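Local coordinates for protein pyoverdine synthetase F (Pseudomonas aeruginosa PAO1, PDB 6CUL) that is named as a pyoverdine synthetase and has an alpha/beta fold built on a mixed seven-stranded sheet, at residues Y26-V36 / E250-F261. Sequence-based numbering, arbitrary orientation.
Sequences YKGEQRYMKSV and ELRWNNFNNSLF
W253 NE1 donates a hydrogen bond of 3.1 Å to Y32 O. The carbonyl lies near the indole plane, but the donor sits well above the carbonyl plane. R31 CB covers one indole face in a CH-pi contact, 3.7 Å from the centroid of the five-membered ring. N257 ND2 lies over the opposite face. It donates an almost straight bond (175°) to W253 O, which also accepts from N257 N. Water 1 links N257 ND2 to K34 O across the contact. The indole is thus held on both faces and at its NE1 edge.

M33, a selenomethionine, makes Met-aromatic contacts with two rings. Its SE is 4.0 Å from W253 CD1 and 4.1 Å from F256 CD2. CG is anti to the backbone N (chi1 -172°), and bends at chi2 and chi3 lead CE to the R252 guanidinium. V36 CG2 lies over a face of F256 and meets L260 CD2 at 3.6 Å. K34 O lies at the edges of the F256 and F261 rings.

At the turn end, Y26 CE1 is 4.2 Å from W253 CE3. N254 ND2 gives Y26 OH a weak bond, and K27 N gives E250 OE2 another. E250 OE1 bonds to T247 N.

A type I' turn joins strands 23-26 and 29-32. The arrangement is a two-stranded beta-hairpin, with the segment after it, packed on helix 248-271.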
loop_
_atom_site.group_PDB
_atom_site.type_symbol
_atom_site.label_atom_id
_atom_site.label_comp_id
_atom_site.label_asym_id
_atom_site.label_seq_id
_atom_site.Cartn_x
_atom_site.Cartn_y
_atom_site.Cartn_z
ATOM N N TYR A 26 -16.198 -6.092 12.850
ATOM C CA TYR A 26 -15.805 -7.339 12.232
ATOM C C TYR A 26 -16.461 -8.463 12.991
ATOM O O TYR A 26 -16.644 -8.327 14.164
ATOM C CB TYR A 26 -14.282 -7.449 12.390
ATOM C CG TYR A 26 -13.693 -8.721 11.932
ATOM C CD1 TYR A 26 -13.337 -8.903 10.621
ATOM C CD2 TYR A 26 -13.511 -9.746 12.788
ATOM C CE1 TYR A 26 -12.843 -10.080 10.189
ATOM C CE2 TYR A 26 -13.020 -10.914 12.358
ATOM C CZ TYR A 26 -12.696 -11.067 11.059
ATOM O OH TYR A 26 -12.183 -12.214 10.674
ATOM N N LYS A 27 -17.015 -9.462 12.298
ATOM C CA LYS A 27 -17.570 -10.631 12.966
ATOM C C LYS A 27 -18.580 -10.326 14.086
ATOM O O LYS A 27 -18.623 -11.037 15.098
ATOM C CB LYS A 27 -16.438 -11.283 13.684
ATOM C CG LYS A 27 -15.899 -12.513 13.103
ATOM C CD LYS A 27 -14.747 -12.953 13.991
ATOM C CE LYS A 27 -15.148 -13.943 15.044
ATOM N NZ LYS A 27 -13.970 -14.123 15.902
ATOM N N GLY A 28 -19.398 -9.316 13.955
ATOM C CA GLY A 28 -20.262 -8.958 15.033
ATOM C C GLY A 28 -19.632 -8.094 16.120
ATOM O O GLY A 28 -20.315 -7.675 16.996
ATOM N N GLU A 29 -18.336 -7.859 16.125
ATOM C CA GLU A 29 -17.749 -6.913 17.067
ATOM C C GLU A 29 -16.755 -5.985 16.456
ATOM O O GLU A 29 -17.124 -5.424 15.541
ATOM C CB GLU A 29 -17.332 -7.486 18.385
ATOM C CG GLU A 29 -18.149 -6.789 19.452
ATOM C CD GLU A 29 -18.401 -5.332 19.123
ATOM O OE1 GLU A 29 -17.540 -4.506 19.386
ATOM O OE2 GLU A 29 -19.462 -4.996 18.617
ATOM N N GLN A 30 -15.536 -5.816 16.930
ATOM C CA GLN A 30 -14.619 -4.875 16.285
ATOM C C GLN A 30 -13.177 -5.308 16.143
ATOM O O GLN A 30 -12.743 -6.149 16.866
ATOM C CB GLN A 30 -14.702 -3.565 17.013
ATOM C CG GLN A 30 -15.613 -2.604 16.297
ATOM C CD GLN A 30 -15.520 -1.228 16.846
ATOM O OE1 GLN A 30 -15.342 -1.022 18.047
ATOM N NE2 GLN A 30 -15.587 -0.265 15.959
ATOM N N ARG A 31 -12.437 -4.743 15.188
ATOM C CA ARG A 31 -11.098 -5.168 15.005
ATOM C C ARG A 31 -10.376 -3.856 14.690
ATOM O O ARG A 31 -10.872 -3.004 14.038
ATOM C CB ARG A 31 -11.021 -6.086 13.790
ATOM C CG ARG A 31 -10.405 -7.452 13.951
ATOM C CD ARG A 31 -11.224 -8.327 14.849
ATOM N NE ARG A 31 -10.884 -9.729 14.926
ATOM C CZ ARG A 31 -11.564 -10.578 15.665
ATOM N NH1 ARG A 31 -12.608 -10.185 16.318
ATOM N NH2 ARG A 31 -11.216 -11.821 15.773
ATOM N N TYR A 32 -9.167 -3.727 15.123
ATOM C CA TYR A 32 -8.375 -2.562 14.826
ATOM C C TYR A 32 -7.746 -2.685 13.448
ATOM O O TYR A 32 -7.034 -3.585 13.202
ATOM C CB TYR A 32 -7.315 -2.382 15.900
ATOM C CG TYR A 32 -6.318 -1.317 15.620
ATOM C CD1 TYR A 32 -6.580 0.010 15.878
ATOM C CD2 TYR A 32 -5.131 -1.639 15.106
ATOM C CE1 TYR A 32 -5.675 0.957 15.615
ATOM C CE2 TYR A 32 -4.226 -0.701 14.844
ATOM C CZ TYR A 32 -4.496 0.595 15.107
ATOM O OH TYR A 32 -3.521 1.434 14.784
HETATM N N MSE A 33 -8.017 -1.754 12.557
HETATM C CA MSE A 33 -7.505 -1.817 11.193
HETATM C C MSE A 33 -6.119 -1.298 11.163
HETATM O O MSE A 33 -5.910 -0.139 10.949
HETATM C CB MSE A 33 -8.351 -0.992 10.248
HETATM C CG MSE A 33 -8.073 -1.104 8.770
HETATM SE SE MSE A 33 -8.113 -2.862 8.002
HETATM C CE MSE A 33 -9.925 -2.949 7.484
ATOM N N LYS A 34 -5.172 -2.161 11.444
ATOM C CA LYS A 34 -3.793 -1.813 11.523
ATOM C C LYS A 34 -3.284 -1.540 10.149
ATOM O O LYS A 34 -3.699 -2.171 9.247
ATOM C CB LYS A 34 -3.031 -2.967 12.138
ATOM C CG LYS A 34 -1.590 -2.734 12.471
ATOM C CD LYS A 34 -0.905 -4.027 12.738
ATOM C CE LYS A 34 -1.068 -4.516 14.161
ATOM N NZ LYS A 34 -0.351 -5.746 14.529
ATOM N N SER A 35 -2.420 -0.567 10.018
ATOM C CA SER A 35 -1.820 -0.265 8.777
ATOM C C SER A 35 -0.707 -1.189 8.390
ATOM O O SER A 35 -0.212 -1.927 9.155
ATOM C CB SER A 35 -1.324 1.137 8.754
ATOM O OG SER A 35 -0.193 1.296 9.472
ATOM N N VAL A 36 -0.380 -1.156 7.129
ATOM C CA VAL A 36 0.728 -1.898 6.611
ATOM C C VAL A 36 2.030 -1.441 7.240
ATOM O O VAL A 36 2.841 -2.242 7.496
ATOM C CB VAL A 36 0.821 -1.792 5.126
ATOM C CG1 VAL A 36 2.036 -2.486 4.624
ATOM C CG2 VAL A 36 -0.386 -2.390 4.504
ATOM N N GLU A 250 -14.312 -6.765 6.542
ATOM C CA GLU A 250 -13.799 -8.057 6.957
ATOM C C GLU A 250 -12.765 -8.654 6.000
ATOM O O GLU A 250 -11.828 -9.198 6.409
ATOM C CB GLU A 250 -14.912 -9.045 7.170
ATOM C CG GLU A 250 -15.756 -8.807 8.379
ATOM C CD GLU A 250 -17.210 -9.018 8.130
ATOM O OE1 GLU A 250 -17.554 -9.261 7.031
ATOM O OE2 GLU A 250 -17.982 -8.908 9.031
ATOM N N LEU A 251 -12.996 -8.584 4.720
ATOM C CA LEU A 251 -12.036 -9.086 3.765
ATOM C C LEU A 251 -10.692 -8.345 3.783
ATOM O O LEU A 251 -9.701 -8.966 3.786
ATOM C CB LEU A 251 -12.617 -9.114 2.363
ATOM C CG LEU A 251 -11.785 -9.766 1.277
ATOM C CD1 LEU A 251 -11.085 -10.993 1.774
ATOM C CD2 LEU A 251 -12.647 -10.142 0.125
ATOM N N ARG A 252 -10.713 -7.034 3.869
ATOM C CA ARG A 252 -9.507 -6.260 3.930
ATOM C C ARG A 252 -8.689 -6.604 5.126
ATOM O O ARG A 252 -7.566 -6.805 4.989
ATOM C CB ARG A 252 -9.804 -4.758 4.010
ATOM C CG ARG A 252 -10.263 -4.102 2.733
ATOM C CD ARG A 252 -10.143 -2.570 2.685
ATOM N NE ARG A 252 -10.329 -1.859 3.889
ATOM C CZ ARG A 252 -11.237 -0.948 4.064
ATOM N NH1 ARG A 252 -12.035 -0.607 3.128
ATOM N NH2 ARG A 252 -11.301 -0.360 5.202
ATOM N N TRP A 253 -9.310 -6.646 6.282
ATOM C CA TRP A 253 -8.634 -6.997 7.487
ATOM C C TRP A 253 -8.091 -8.423 7.359
ATOM O O TRP A 253 -6.975 -8.592 7.478
ATOM C CB TRP A 253 -9.617 -6.861 8.672
ATOM C CG TRP A 253 -9.023 -6.838 10.031
ATOM C CD1 TRP A 253 -8.693 -5.768 10.753
ATOM C CD2 TRP A 253 -8.686 -7.955 10.816
ATOM N NE1 TRP A 253 -8.176 -6.129 11.908
ATOM C CE2 TRP A 253 -8.160 -7.481 11.983
ATOM C CE3 TRP A 253 -8.780 -9.328 10.636
ATOM C CZ2 TRP A 253 -7.713 -8.330 12.970
ATOM C CZ3 TRP A 253 -8.341 -10.133 11.573
ATOM C CH2 TRP A 253 -7.811 -9.651 12.742
ATOM N N ASN A 254 -8.861 -9.382 6.993
ATOM C CA ASN A 254 -8.312 -10.680 6.899
ATOM C C ASN A 254 -7.154 -10.856 5.899
ATOM O O ASN A 254 -6.220 -11.525 6.180
ATOM C CB ASN A 254 -9.403 -11.619 6.567
ATOM C CG ASN A 254 -10.308 -11.852 7.715
ATOM O OD1 ASN A 254 -10.053 -11.458 8.789
ATOM N ND2 ASN A 254 -11.371 -12.498 7.461
ATOM N N ASN A 255 -7.248 -10.297 4.725
ATOM C CA ASN A 255 -6.153 -10.358 3.810
ATOM C C ASN A 255 -4.950 -9.587 4.369
ATOM O O ASN A 255 -3.871 -10.003 4.193
ATOM C CB ASN A 255 -6.534 -9.924 2.426
ATOM C CG ASN A 255 -5.648 -10.517 1.388
ATOM O OD1 ASN A 255 -5.352 -11.677 1.422
ATOM N ND2 ASN A 255 -5.197 -9.713 0.492
ATOM N N PHE A 256 -5.173 -8.454 5.008
ATOM C CA PHE A 256 -4.107 -7.734 5.642
ATOM C C PHE A 256 -3.541 -8.596 6.714
ATOM O O PHE A 256 -2.385 -8.644 6.806
ATOM C CB PHE A 256 -4.571 -6.548 6.420
ATOM C CG PHE A 256 -4.458 -5.252 5.739
ATOM C CD1 PHE A 256 -4.418 -5.152 4.403
ATOM C CD2 PHE A 256 -4.522 -4.086 6.485
ATOM C CE1 PHE A 256 -4.376 -3.911 3.815
ATOM C CE2 PHE A 256 -4.487 -2.871 5.911
ATOM C CZ PHE A 256 -4.404 -2.778 4.591
ATOM N N ASN A 257 -4.354 -9.218 7.565
ATOM C CA ASN A 257 -3.871 -10.103 8.607
ATOM C C ASN A 257 -3.512 -11.579 8.185
ATOM O O ASN A 257 -2.626 -12.134 8.716
ATOM C CB ASN A 257 -4.728 -9.943 9.884
ATOM C CG ASN A 257 -4.738 -8.474 10.462
ATOM O OD1 ASN A 257 -4.103 -8.170 11.427
ATOM N ND2 ASN A 257 -5.476 -7.642 9.896
ATOM N N ASN A 258 -4.234 -12.191 7.254
ATOM C CA ASN A 258 -3.923 -13.554 6.790
ATOM C C ASN A 258 -2.851 -13.698 5.736
ATOM O O ASN A 258 -2.149 -14.617 5.735
ATOM C CB ASN A 258 -5.166 -14.291 6.309
ATOM C CG ASN A 258 -5.707 -15.276 7.315
ATOM O OD1 ASN A 258 -5.260 -15.337 8.422
ATOM N ND2 ASN A 258 -6.673 -16.052 6.907
ATOM N N SER A 259 -2.781 -12.795 4.811
ATOM C CA SER A 259 -1.805 -12.865 3.808
ATOM C C SER A 259 -0.878 -11.708 3.541
ATOM O O SER A 259 0.134 -11.923 3.072
ATOM C CB SER A 259 -2.539 -13.214 2.532
ATOM O OG SER A 259 -1.674 -13.634 1.572
ATOM N N LEU A 260 -1.319 -10.482 3.734
ATOM C CA LEU A 260 -0.534 -9.296 3.443
ATOM C C LEU A 260 0.626 -8.937 4.331
ATOM O O LEU A 260 1.650 -8.615 3.857
ATOM C CB LEU A 260 -1.449 -8.096 3.246
ATOM C CG LEU A 260 -0.814 -6.876 2.596
ATOM C CD1 LEU A 260 -1.714 -6.297 1.524
ATOM C CD2 LEU A 260 -0.384 -5.828 3.580
ATOM N N PHE A 261 0.438 -8.957 5.608
ATOM C CA PHE A 261 1.517 -8.669 6.443
ATOM C C PHE A 261 2.599 -9.760 6.241
ATOM O O PHE A 261 3.729 -9.465 6.112
ATOM C CB PHE A 261 1.056 -8.414 7.890
ATOM C CG PHE A 261 0.137 -7.250 8.033
ATOM C CD1 PHE A 261 0.137 -6.256 7.113
ATOM C CD2 PHE A 261 -0.728 -7.173 9.049
ATOM C CE1 PHE A 261 -0.685 -5.214 7.219
ATOM C CE2 PHE A 261 -1.572 -6.131 9.162
ATOM C CZ PHE A 261 -1.539 -5.135 8.252
HETATM O O HOH W 1 -5.391 -4.836 10.070
#